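Local coordinates for protein guanylate kinase (Stenotrophomonas maltophilia, PDB 6WCT) that catalyses the ATP-dependent phosphorylation of GMP to GDP and probably serves in the recycling of GMP, at residues A[86-94]-A[117-127]; A[52-60]-A[68-78]. One frame throughout, in Å; residues are numbered along the deposited sequence.

Interaction 1. Residues A[86-94]-A[117-127]; sequences DFFEHAWVH and LEIDWQGAQQV. With 5GP (guanosine-5'-monophosphate), chain E.
Strand 90-93 and helix 121-127 run nearly antiparallel, at 161°, with their axes 7.6 Å apart at closest approach. The CA atoms of Glu89, just before the strand, and Gly123 are 5.9 Å apart, in the guanine pocket of this guanylate kinase, where the GMP-binding sheet meets a helix of the P-loop NTPase core. Two glutamines of the helix hold the strand backbone. The amide of Gln126 makes a pair of bonds with His90: NE2 gives to His90 O at 2.7 Å, and OE1 takes a longer bond from His90 N. One turn earlier, Gln122 NE2 reaches Trp92 O from above the carbonyl plane. The methyl of Ala91 packs on Gln122 CB between these two anchors. CE2 of the Phe88 ring meets Val127 CG2, the two side chains crossing at about a right angle. Glu89 has CG between its backbone N and carbonyl carbon (chi1 62°), and its chain bends again at chi2. Its carboxylate then takes guanine N1 on OE1 (2.8 Å) and N2 on OE2 (3.0 Å). Thr100 holds OE1 as well. Asp120 caps the helix: OD1 accepts from Gly123 N and also from guanine N2. Its other oxygen, OD2, receives Gln122 NE2 on the syn side at 2.7 Å.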
loop_
_atom_site.group_PDB
_atom_site.type_symbol
_atom_site.label_atom_id
_atom_site.label_comp_id
_atom_site.label_asym_id
_atom_site.label_seq_id
_atom_site.Cartn_x
_atom_site.Cartn_y
_atom_site.Cartn_z
ATOM N N ASP A 86 13.324 28.870 7.773
ATOM C CA ASP A 86 11.876 28.688 7.815
ATOM C C ASP A 86 11.387 27.441 7.072
ATOM O O ASP A 86 10.259 27.002 7.310
ATOM C CB ASP A 86 11.180 29.917 7.216
ATOM C CG ASP A 86 11.468 31.202 7.996
ATOM O OD1 ASP A 86 11.709 31.129 9.221
ATOM O OD2 ASP A 86 11.470 32.288 7.378
ATOM N N PHE A 87 12.191 26.844 6.198
ATOM C CA PHE A 87 11.691 25.780 5.329
ATOM C C PHE A 87 12.054 24.386 5.835
ATOM O O PHE A 87 13.227 24.093 6.096
ATOM C CB PHE A 87 12.199 25.976 3.905
ATOM C CG PHE A 87 11.571 27.144 3.222
ATOM C CD1 PHE A 87 10.208 27.178 2.996
ATOM C CD2 PHE A 87 12.347 28.224 2.830
ATOM C CE1 PHE A 87 9.629 28.261 2.378
ATOM C CE2 PHE A 87 11.778 29.309 2.215
ATOM C CZ PHE A 87 10.411 29.335 1.992
ATOM N N PHE A 88 11.037 23.529 5.942
ATOM C CA PHE A 88 11.245 22.104 6.191
ATOM C C PHE A 88 12.066 21.467 5.071
ATOM O O PHE A 88 13.023 20.724 5.319
ATOM C CB PHE A 88 9.870 21.441 6.339
ATOM C CG PHE A 88 9.903 19.962 6.577
ATOM C CD1 PHE A 88 10.365 19.441 7.772
ATOM C CD2 PHE A 88 9.400 19.090 5.618
ATOM C CE1 PHE A 88 10.371 18.069 7.987
ATOM C CE2 PHE A 88 9.394 17.721 5.828
ATOM C CZ PHE A 88 9.882 17.208 7.014
ATOM N N GLU A 89 11.693 21.752 3.830
ATOM C CA GLU A 89 12.467 21.441 2.644
ATOM C C GLU A 89 12.244 22.578 1.667
ATOM O O GLU A 89 11.215 23.260 1.705
ATOM C CB GLU A 89 12.066 20.099 1.994
ATOM C CG GLU A 89 10.602 20.007 1.486
ATOM C CD GLU A 89 10.321 20.761 0.174
ATOM O OE1 GLU A 89 9.195 21.295 0.005
ATOM O OE2 GLU A 89 11.212 20.834 -0.687
ATOM N N HIS A 90 13.210 22.781 0.788
ATOM C CA HIS A 90 13.032 23.773 -0.254
ATOM C C HIS A 90 13.954 23.393 -1.388
ATOM O O HIS A 90 14.933 22.672 -1.196
ATOM C CB HIS A 90 13.310 25.191 0.253
ATOM C CG HIS A 90 14.757 25.460 0.510
ATOM N ND1 HIS A 90 15.364 25.152 1.706
ATOM C CD2 HIS A 90 15.719 26.001 -0.275
ATOM C CE1 HIS A 90 16.638 25.502 1.652
ATOM N NE2 HIS A 90 16.879 26.020 0.461
ATOM N N ALA A 91 13.609 23.855 -2.578
ATOM C CA ALA A 91 14.391 23.463 -3.731
ATOM C C ALA A 91 14.203 24.480 -4.840
ATOM O O ALA A 91 13.185 25.171 -4.921
ATOM C CB ALA A 91 14.007 22.060 -4.204
ATOM N N TRP A 92 15.202 24.531 -5.702
ATOM C CA TRP A 92 15.178 25.326 -6.916
ATOM C C TRP A 92 14.505 24.469 -7.970
ATOM O O TRP A 92 15.077 23.478 -8.432
ATOM C CB TRP A 92 16.604 25.708 -7.307
ATOM C CG TRP A 92 16.754 26.703 -8.421
ATOM C CD1 TRP A 92 17.149 26.445 -9.697
ATOM C CD2 TRP A 92 16.522 28.123 -8.350
ATOM N NE1 TRP A 92 17.182 27.614 -10.429
ATOM C CE2 TRP A 92 16.798 28.656 -9.625
ATOM C CE3 TRP A 92 16.099 28.988 -7.334
ATOM C CZ2 TRP A 92 16.671 30.019 -9.914
ATOM C CZ3 TRP A 92 15.975 30.346 -7.623
ATOM C CH2 TRP A 92 16.261 30.844 -8.902
ATOM N N VAL A 93 13.284 24.827 -8.335
ATOM C CA VAL A 93 12.458 23.986 -9.186
ATOM C C VAL A 93 12.206 24.778 -10.454
ATOM O O VAL A 93 11.511 25.804 -10.427
ATOM C CB VAL A 93 11.136 23.602 -8.500
ATOM C CG1 VAL A 93 10.255 22.779 -9.434
ATOM C CG2 VAL A 93 11.411 22.859 -7.206
ATOM N N HIS A 94 12.787 24.314 -11.559
ATOM C CA HIS A 94 12.553 24.903 -12.873
ATOM C C HIS A 94 12.816 26.410 -12.871
ATOM O O HIS A 94 12.087 27.195 -13.479
ATOM C CB HIS A 94 11.136 24.564 -13.318
ATOM C CG HIS A 94 10.848 23.098 -13.228
ATOM N ND1 HIS A 94 11.836 22.144 -13.376
ATOM C CD2 HIS A 94 9.712 22.423 -12.928
ATOM C CE1 HIS A 94 11.309 20.942 -13.221
ATOM N NE2 HIS A 94 10.022 21.083 -12.947
ATOM N N LEU A 117 2.274 16.339 1.318
ATOM C CA LEU A 117 3.057 17.335 0.589
ATOM C C LEU A 117 3.000 17.045 -0.908
ATOM O O LEU A 117 3.212 15.902 -1.319
ATOM C CB LEU A 117 4.520 17.329 1.048
ATOM C CG LEU A 117 4.814 17.439 2.546
ATOM C CD1 LEU A 117 6.319 17.381 2.851
ATOM C CD2 LEU A 117 4.161 18.707 3.167
ATOM N N GLU A 118 2.795 18.087 -1.723
ATOM C CA GLU A 118 2.829 17.978 -3.183
ATOM C C GLU A 118 4.112 18.661 -3.628
ATOM O O GLU A 118 4.146 19.880 -3.810
ATOM C CB GLU A 118 1.604 18.622 -3.825
ATOM C CG GLU A 118 0.324 17.975 -3.384
ATOM C CD GLU A 118 -0.925 18.567 -4.058
ATOM O OE1 GLU A 118 -1.981 18.563 -3.418
ATOM O OE2 GLU A 118 -0.844 19.055 -5.199
ATOM N N ILE A 119 5.190 17.880 -3.768
ATOM C CA ILE A 119 6.509 18.460 -3.999
ATOM C C ILE A 119 7.280 17.654 -5.033
ATOM O O ILE A 119 6.955 16.504 -5.322
ATOM C CB ILE A 119 7.305 18.545 -2.686
ATOM C CG1 ILE A 119 7.564 17.135 -2.167
ATOM C CG2 ILE A 119 6.517 19.419 -1.641
ATOM C CD1 ILE A 119 8.312 17.095 -0.825
ATOM N N ASP A 120 8.346 18.254 -5.557
ATOM C CA ASP A 120 9.085 17.616 -6.634
ATOM C C ASP A 120 10.037 16.568 -6.059
ATOM O O ASP A 120 10.054 16.295 -4.851
ATOM C CB ASP A 120 9.842 18.655 -7.461
ATOM C CG ASP A 120 11.192 19.018 -6.856
ATOM O OD1 ASP A 120 11.252 19.157 -5.620
ATOM O OD2 ASP A 120 12.195 19.136 -7.609
ATOM N N TRP A 121 10.818 15.946 -6.942
ATOM C CA TRP A 121 11.707 14.885 -6.494
ATOM C C TRP A 121 12.803 15.412 -5.592
ATOM O O TRP A 121 13.237 14.696 -4.681
ATOM C CB TRP A 121 12.316 14.155 -7.684
ATOM C CG TRP A 121 13.206 14.983 -8.588
ATOM C CD1 TRP A 121 12.825 15.659 -9.707
ATOM C CD2 TRP A 121 14.624 15.205 -8.449
ATOM N NE1 TRP A 121 13.909 16.284 -10.275
ATOM C CE2 TRP A 121 15.023 16.026 -9.522
ATOM C CE3 TRP A 121 15.581 14.800 -7.520
ATOM C CZ2 TRP A 121 16.350 16.434 -9.708
ATOM C CZ3 TRP A 121 16.915 15.227 -7.696
ATOM C CH2 TRP A 121 17.274 16.035 -8.777
ATOM N N GLN A 122 13.293 16.630 -5.856
ATOM C CA GLN A 122 14.332 17.213 -5.012
ATOM C C GLN A 122 13.814 17.395 -3.600
ATOM O O GLN A 122 14.496 17.067 -2.628
ATOM C CB GLN A 122 14.787 18.556 -5.576
ATOM C CG GLN A 122 15.375 18.516 -6.950
ATOM C CD GLN A 122 15.571 19.910 -7.501
ATOM O OE1 GLN A 122 16.691 20.415 -7.554
ATOM N NE2 GLN A 122 14.470 20.552 -7.903
ATOM N N GLY A 123 12.605 17.946 -3.473
ATOM C CA GLY A 123 12.005 18.076 -2.161
ATOM C C GLY A 123 11.750 16.730 -1.513
ATOM O O GLY A 123 12.057 16.539 -0.333
ATOM N N ALA A 124 11.242 15.762 -2.290
ATOM C CA ALA A 124 10.962 14.436 -1.737
ATOM C C ALA A 124 12.214 13.798 -1.151
ATOM O O ALA A 124 12.141 13.102 -0.134
ATOM C CB ALA A 124 10.388 13.508 -2.800
ATOM N N GLN A 125 13.360 13.982 -1.814
ATOM C CA GLN A 125 14.611 13.428 -1.310
ATOM C C GLN A 125 15.003 14.063 0.014
ATOM O O GLN A 125 15.467 13.369 0.926
ATOM C CB GLN A 125 15.723 13.615 -2.333
ATOM C CG GLN A 125 15.560 12.723 -3.535
ATOM C CD GLN A 125 16.818 12.672 -4.360
ATOM O OE1 GLN A 125 17.788 13.397 -4.093
ATOM N NE2 GLN A 125 16.819 11.808 -5.370
ATOM N N GLN A 126 14.867 15.389 0.130
ATOM C CA GLN A 126 15.160 16.025 1.416
ATOM C C GLN A 126 14.225 15.507 2.496
ATOM O O GLN A 126 14.646 15.283 3.633
ATOM C CB GLN A 126 15.076 17.550 1.327
ATOM C CG GLN A 126 16.030 18.178 0.332
ATOM C CD GLN A 126 15.742 19.654 0.107
ATOM O OE1 GLN A 126 15.389 20.380 1.042
ATOM N NE2 GLN A 126 15.915 20.111 -1.134
ATOM N N VAL A 127 12.949 15.308 2.163
ATOM C CA VAL A 127 12.004 14.847 3.173
ATOM C C VAL A 127 12.328 13.424 3.597
ATOM O O VAL A 127 12.277 13.098 4.790
ATOM C CB VAL A 127 10.549 14.961 2.670
ATOM C CG1 VAL A 127 9.608 14.339 3.679
ATOM C CG2 VAL A 127 10.161 16.418 2.445
HETATM P P 5GP E . 4.326 24.304 -10.646
HETATM O O1P 5GP E . 3.157 24.676 -9.769
HETATM O O2P 5GP E . 3.972 23.985 -12.098
HETATM O O3P 5GP E . 5.468 25.290 -10.623
HETATM O "O5'" 5GP E . 4.976 23.008 -10.033
HETATM C "C5'" 5GP E . 6.295 22.634 -10.376
HETATM C "C4'" 5GP E . 6.760 21.518 -9.491
HETATM O "O4'" 5GP E . 7.108 22.062 -8.191
HETATM C "C3'" 5GP E . 5.696 20.435 -9.226
HETATM O "O3'" 5GP E . 6.287 19.144 -9.295
HETATM C "C2'" 5GP E . 5.298 20.690 -7.779
HETATM O "O2'" 5GP E . 4.831 19.555 -7.085
HETATM C "C1'" 5GP E . 6.606 21.202 -7.207
HETATM N N9 5GP E . 6.455 21.922 -5.955
HETATM C C8 5GP E . 5.321 22.548 -5.508
HETATM N N7 5GP E . 5.404 22.939 -4.264
HETATM C C5 5GP E . 6.678 22.561 -3.872
HETATM C C6 5GP E . 7.324 22.666 -2.627
HETATM O O6 5GP E . 6.852 23.145 -1.598
HETATM N N1 5GP E . 8.592 22.112 -2.644
HETATM C C2 5GP E . 9.176 21.517 -3.736
HETATM N N2 5GP E . 10.403 21.006 -3.572
HETATM N N3 5GP E . 8.574 21.415 -4.917
HETATM C C4 5GP E . 7.340 21.945 -4.913
#

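Interaction 2. Residues A[52-60]-A[68-78]; sequences SISFTSRAM and QHYHFVSAEKF. With 5GP (guanosine-5'-monophosphate), chain E.
The phosphate and O6 side of the GMP site is built where strands 55-56 and 71-72 pair in parallel at the edge of the GMP-binding sheet. Ser54 O accepts from His71 N at 2.7 Å. Thr56 N then gives to His71 O, and Thr56 O accepts from Val73 N. Phe55 and His71 share one face of the sheet. The CB of His71 sits over the Phe55 ring in a CH-pi contact, while Val73 CG1 meets the edge of that ring. Ile53 CG2 lies over a face of the His71 imidazole, 3.4 Å from CD2.

On the other face, Thr56 and Phe72 lie side by side, and Thr56 CG2 touches Phe72 CD2. Met60 crosses the Phe72 ring with CG over its centre, 3.4 Å from the centroid. Its SD adds a Met-aromatic contact, and Tyr70 CB lies on the opposite face. Thr56 OG1 is anti to its own N (chi1 -174°), which lets it accept from Arg58 N in an ST turn. Trp97 O is its other partner.

Three side chains reach the nucleotide. Ser54 OG donates to O6 of guanine. Arg58 puts NE on O3P at 3.0 Å and NH2 on O1P at 2.9 Å, with the phosphorus at the guanidinium edge. Its NH1 gives to Ala59 O, and Glu64 forms a salt bridge with NH2, so the group is held on several sides. Tyr70 OH gives O1P a very short bond of 2.5 Å. Its ring stands at 67° to the guanidinium plane. A water joins Arg58 O to Val73 O, each at 2.8 Å. Arginine and tyrosine together on the GMP phosphate are typical of the GMP-binding region of guanylate kinases.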
loop_
_atom_site.group_PDB
_atom_site.type_symbol
_atom_site.label_atom_id
_atom_site.label_comp_id
_atom_site.label_asym_id
_atom_site.label_seq_id
_atom_site.Cartn_x
_atom_site.Cartn_y
_atom_site.Cartn_z
ATOM N N SER A 52 -0.744 20.755 2.681
ATOM C CA SER A 52 0.154 21.875 2.931
ATOM C C SER A 52 0.187 22.815 1.726
ATOM O O SER A 52 0.247 22.370 0.583
ATOM C CB SER A 52 1.566 21.377 3.238
ATOM O OG SER A 52 2.475 22.449 3.229
ATOM N N ILE A 53 0.170 24.114 1.983
ATOM C CA ILE A 53 0.304 25.128 0.941
ATOM C C ILE A 53 1.768 25.557 0.868
ATOM O O ILE A 53 2.320 26.087 1.841
ATOM C CB ILE A 53 -0.607 26.332 1.206
ATOM C CG1 ILE A 53 -2.054 25.878 1.411
ATOM C CG2 ILE A 53 -0.485 27.347 0.050
ATOM C CD1 ILE A 53 -2.624 25.165 0.228
ATOM N N SER A 54 2.399 25.322 -0.277
ATOM C CA SER A 54 3.801 25.653 -0.468
ATOM C C SER A 54 3.999 27.152 -0.679
ATOM O O SER A 54 3.076 27.889 -1.035
ATOM C CB SER A 54 4.367 24.901 -1.680
ATOM O OG SER A 54 4.350 23.505 -1.468
ATOM N N PHE A 55 5.223 27.599 -0.413
ATOM C CA PHE A 55 5.732 28.904 -0.809
ATOM C C PHE A 55 6.435 28.774 -2.158
ATOM O O PHE A 55 6.989 27.724 -2.481
ATOM C CB PHE A 55 6.717 29.444 0.241
ATOM C CG PHE A 55 6.047 29.995 1.466
ATOM C CD1 PHE A 55 5.560 29.146 2.450
ATOM C CD2 PHE A 55 5.884 31.355 1.623
ATOM C CE1 PHE A 55 4.920 29.642 3.551
ATOM C CE2 PHE A 55 5.250 31.866 2.734
ATOM C CZ PHE A 55 4.755 31.002 3.691
ATOM N N THR A 56 6.384 29.836 -2.963
ATOM C CA THR A 56 7.130 29.852 -4.212
ATOM C C THR A 56 7.440 31.290 -4.567
ATOM O O THR A 56 6.650 32.193 -4.282
ATOM C CB THR A 56 6.358 29.202 -5.370
ATOM O OG1 THR A 56 7.197 29.119 -6.519
ATOM C CG2 THR A 56 5.151 30.054 -5.748
ATOM N N SER A 57 8.602 31.501 -5.186
ATOM C CA SER A 57 8.937 32.811 -5.714
ATOM C C SER A 57 8.648 32.923 -7.201
ATOM O O SER A 57 8.913 33.974 -7.788
ATOM C CB SER A 57 10.405 33.154 -5.431
ATOM O OG SER A 57 11.282 32.285 -6.141
ATOM N N ARG A 58 8.140 31.864 -7.828
ATOM C CA ARG A 58 7.775 31.964 -9.232
ATOM C C ARG A 58 6.569 32.888 -9.396
ATOM O O ARG A 58 5.792 33.118 -8.463
ATOM C CB ARG A 58 7.498 30.584 -9.833
ATOM C CG ARG A 58 6.124 29.972 -9.552
ATOM C CD ARG A 58 5.722 29.168 -10.785
ATOM N NE ARG A 58 4.686 28.156 -10.586
ATOM C CZ ARG A 58 3.389 28.428 -10.523
ATOM N NH1 ARG A 58 2.971 29.688 -10.596
ATOM N NH2 ARG A 58 2.509 27.448 -10.379
ATOM N N ALA A 59 6.455 33.463 -10.587
ATOM C CA ALA A 59 5.356 34.371 -10.888
ATOM C C ALA A 59 4.030 33.618 -10.937
ATOM O O ALA A 59 3.963 32.456 -11.334
ATOM C CB ALA A 59 5.606 35.097 -12.215
ATOM N N MET A 60 2.967 34.306 -10.538
ATOM C CA MET A 60 1.629 33.734 -10.570
ATOM C C MET A 60 1.187 33.497 -12.007
ATOM O O MET A 60 1.433 34.317 -12.895
ATOM C CB MET A 60 0.645 34.691 -9.893
ATOM C CG MET A 60 0.782 34.793 -8.383
ATOM S SD MET A 60 -0.423 35.943 -7.694
ATOM C CE MET A 60 -1.853 34.872 -7.723
ATOM N N GLN A 68 -4.043 30.348 -1.857
ATOM C CA GLN A 68 -4.800 29.136 -2.155
ATOM C C GLN A 68 -3.926 28.081 -2.822
ATOM O O GLN A 68 -3.719 27.005 -2.265
ATOM C CB GLN A 68 -6.020 29.492 -3.014
ATOM C CG GLN A 68 -6.831 28.297 -3.459
ATOM C CD GLN A 68 -8.061 28.685 -4.254
ATOM O OE1 GLN A 68 -8.537 29.825 -4.186
ATOM N NE2 GLN A 68 -8.579 27.740 -5.022
ATOM N N HIS A 69 -3.433 28.329 -4.039
ATOM C CA HIS A 69 -2.578 27.340 -4.694
ATOM C C HIS A 69 -1.152 27.379 -4.174
ATOM O O HIS A 69 -0.493 26.330 -4.101
ATOM C CB HIS A 69 -2.596 27.554 -6.209
ATOM C CG HIS A 69 -3.978 27.623 -6.780
ATOM N ND1 HIS A 69 -4.707 28.792 -6.830
ATOM C CD2 HIS A 69 -4.785 26.654 -7.276
ATOM C CE1 HIS A 69 -5.892 28.546 -7.359
ATOM N NE2 HIS A 69 -5.967 27.256 -7.634
ATOM N N TYR A 70 -0.674 28.568 -3.808
ATOM C CA TYR A 70 0.662 28.770 -3.268
ATOM C C TYR A 70 0.618 30.006 -2.390
ATOM O O TYR A 70 -0.244 30.870 -2.553
ATOM C CB TYR A 70 1.722 28.991 -4.373
ATOM C CG TYR A 70 2.166 27.783 -5.177
ATOM C CD1 TYR A 70 3.185 26.974 -4.724
ATOM C CD2 TYR A 70 1.553 27.447 -6.384
ATOM C CE1 TYR A 70 3.617 25.862 -5.461
ATOM C CE2 TYR A 70 1.966 26.326 -7.128
ATOM C CZ TYR A 70 3.005 25.542 -6.642
ATOM O OH TYR A 70 3.462 24.443 -7.327
ATOM N N HIS A 71 1.601 30.131 -1.517
ATOM C CA HIS A 71 1.927 31.436 -0.960
ATOM C C HIS A 71 3.007 32.014 -1.870
ATOM O O HIS A 71 4.170 31.605 -1.813
ATOM C CB HIS A 71 2.390 31.316 0.486
ATOM C CG HIS A 71 1.350 30.760 1.406
ATOM N ND1 HIS A 71 0.210 31.456 1.748
ATOM C CD2 HIS A 71 1.258 29.561 2.030
ATOM C CE1 HIS A 71 -0.526 30.719 2.562
ATOM N NE2 HIS A 71 0.088 29.565 2.750
ATOM N N PHE A 72 2.619 32.940 -2.738
ATOM C CA PHE A 72 3.565 33.549 -3.659
ATOM C C PHE A 72 4.295 34.677 -2.958
ATOM O O PHE A 72 3.665 35.583 -2.417
ATOM C CB PHE A 72 2.865 34.095 -4.896
ATOM C CG PHE A 72 2.214 33.044 -5.739
ATOM C CD1 PHE A 72 0.896 32.676 -5.503
ATOM C CD2 PHE A 72 2.908 32.442 -6.780
ATOM C CE1 PHE A 72 0.280 31.705 -6.287
ATOM C CE2 PHE A 72 2.303 31.465 -7.575
ATOM C CZ PHE A 72 0.993 31.096 -7.332
ATOM N N VAL A 73 5.623 34.620 -2.953
ATOM C CA VAL A 73 6.436 35.663 -2.350
ATOM C C VAL A 73 7.530 36.049 -3.338
ATOM O O VAL A 73 7.687 35.442 -4.395
ATOM C CB VAL A 73 7.044 35.229 -1.009
ATOM C CG1 VAL A 73 5.934 34.963 -0.011
ATOM C CG2 VAL A 73 7.962 34.023 -1.196
ATOM N N SER A 74 8.266 37.098 -2.995
ATOM C CA SER A 74 9.384 37.500 -3.823
ATOM C C SER A 74 10.538 36.523 -3.638
ATOM O O SER A 74 10.583 35.761 -2.668
ATOM C CB SER A 74 9.832 38.913 -3.464
ATOM O OG SER A 74 10.461 38.927 -2.193
ATOM N N ALA A 75 11.468 36.530 -4.598
ATOM C CA ALA A 75 12.661 35.708 -4.442
ATOM C C ALA A 75 13.468 36.160 -3.231
ATOM O O ALA A 75 13.967 35.330 -2.461
ATOM C CB ALA A 75 13.508 35.753 -5.711
ATOM N N GLU A 76 13.559 37.480 -3.020
ATOM C CA GLU A 76 14.288 38.008 -1.871
ATOM C C GLU A 76 13.644 37.567 -0.566
ATOM O O GLU A 76 14.338 37.162 0.373
ATOM C CB GLU A 76 14.348 39.538 -1.944
ATOM N N LYS A 77 12.313 37.623 -0.489
ATOM C CA LYS A 77 11.638 37.147 0.712
ATOM C C LYS A 77 11.847 35.652 0.895
ATOM O O LYS A 77 12.098 35.183 2.011
ATOM C CB LYS A 77 10.149 37.449 0.637
ATOM C CG LYS A 77 9.345 36.886 1.798
ATOM C CD LYS A 77 9.708 37.568 3.111
ATOM C CE LYS A 77 8.767 37.128 4.226
ATOM N NZ LYS A 77 9.016 37.831 5.516
ATOM N N PHE A 78 11.730 34.884 -0.188
ATOM C CA PHE A 78 11.938 33.447 -0.079
ATOM C C PHE A 78 13.348 33.143 0.402
ATOM O O PHE A 78 13.537 32.343 1.325
ATOM C CB PHE A 78 11.668 32.768 -1.416
ATOM C CG PHE A 78 11.509 31.288 -1.307
ATOM C CD1 PHE A 78 12.618 30.470 -1.100
ATOM C CD2 PHE A 78 10.261 30.707 -1.410
ATOM C CE1 PHE A 78 12.480 29.100 -0.997
ATOM C CE2 PHE A 78 10.117 29.327 -1.313
ATOM C CZ PHE A 78 11.230 28.529 -1.102
HETATM P P 5GP E . 4.326 24.304 -10.646
HETATM O O1P 5GP E . 3.157 24.676 -9.769
HETATM O O2P 5GP E . 3.972 23.985 -12.098
HETATM O O3P 5GP E . 5.468 25.290 -10.623
HETATM O "O5'" 5GP E . 4.976 23.008 -10.033
HETATM C "C5'" 5GP E . 6.295 22.634 -10.376
HETATM C "C4'" 5GP E . 6.760 21.518 -9.491
HETATM O "O4'" 5GP E . 7.108 22.062 -8.191
HETATM C "C3'" 5GP E . 5.696 20.435 -9.226
HETATM O "O3'" 5GP E . 6.287 19.144 -9.295
HETATM C "C2'" 5GP E . 5.298 20.690 -7.779
HETATM O "O2'" 5GP E . 4.831 19.555 -7.085
HETATM C "C1'" 5GP E . 6.606 21.202 -7.207
HETATM N N9 5GP E . 6.455 21.922 -5.955
HETATM C C8 5GP E . 5.321 22.548 -5.508
HETATM N N7 5GP E . 5.404 22.939 -4.264
HETATM C C5 5GP E . 6.678 22.561 -3.872
HETATM C C6 5GP E . 7.324 22.666 -2.627
HETATM O O6 5GP E . 6.852 23.145 -1.598
HETATM N N1 5GP E . 8.592 22.112 -2.644
HETATM C C2 5GP E . 9.176 21.517 -3.736
HETATM N N2 5GP E . 10.403 21.006 -3.572
HETATM N N3 5GP E . 8.574 21.415 -4.917
HETATM C C4 5GP E . 7.340 21.945 -4.913
HETATM O O HOH W 1 0.836 24.444 -2.648
HETATM O O HOH W 2 5.783 35.011 -6.429
#

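How the interactions relate
Both interactions hold the same GMP, through different groups of it. Interaction 1 is buried, its centre about 9 Å from the centre of the chain. It reads the N1 and N2 edge of guanine with carboxylates and ties the GMP-binding sheet to the parallel-sheet core. Interaction 2 is partly exposed, and its centre lies about 16 Å from the centre of the chain. It pairs two strands of the GMP-binding sheet and meets O6 and the phosphate with hydroxyls and an arginine. The two belong to opposite ends of that mixed sheet, with strand 96-101 between 55-56 and 87-93. They touch through aromatic packing, where Phe87 stacks on Phe78 and also meets Phe55 CB.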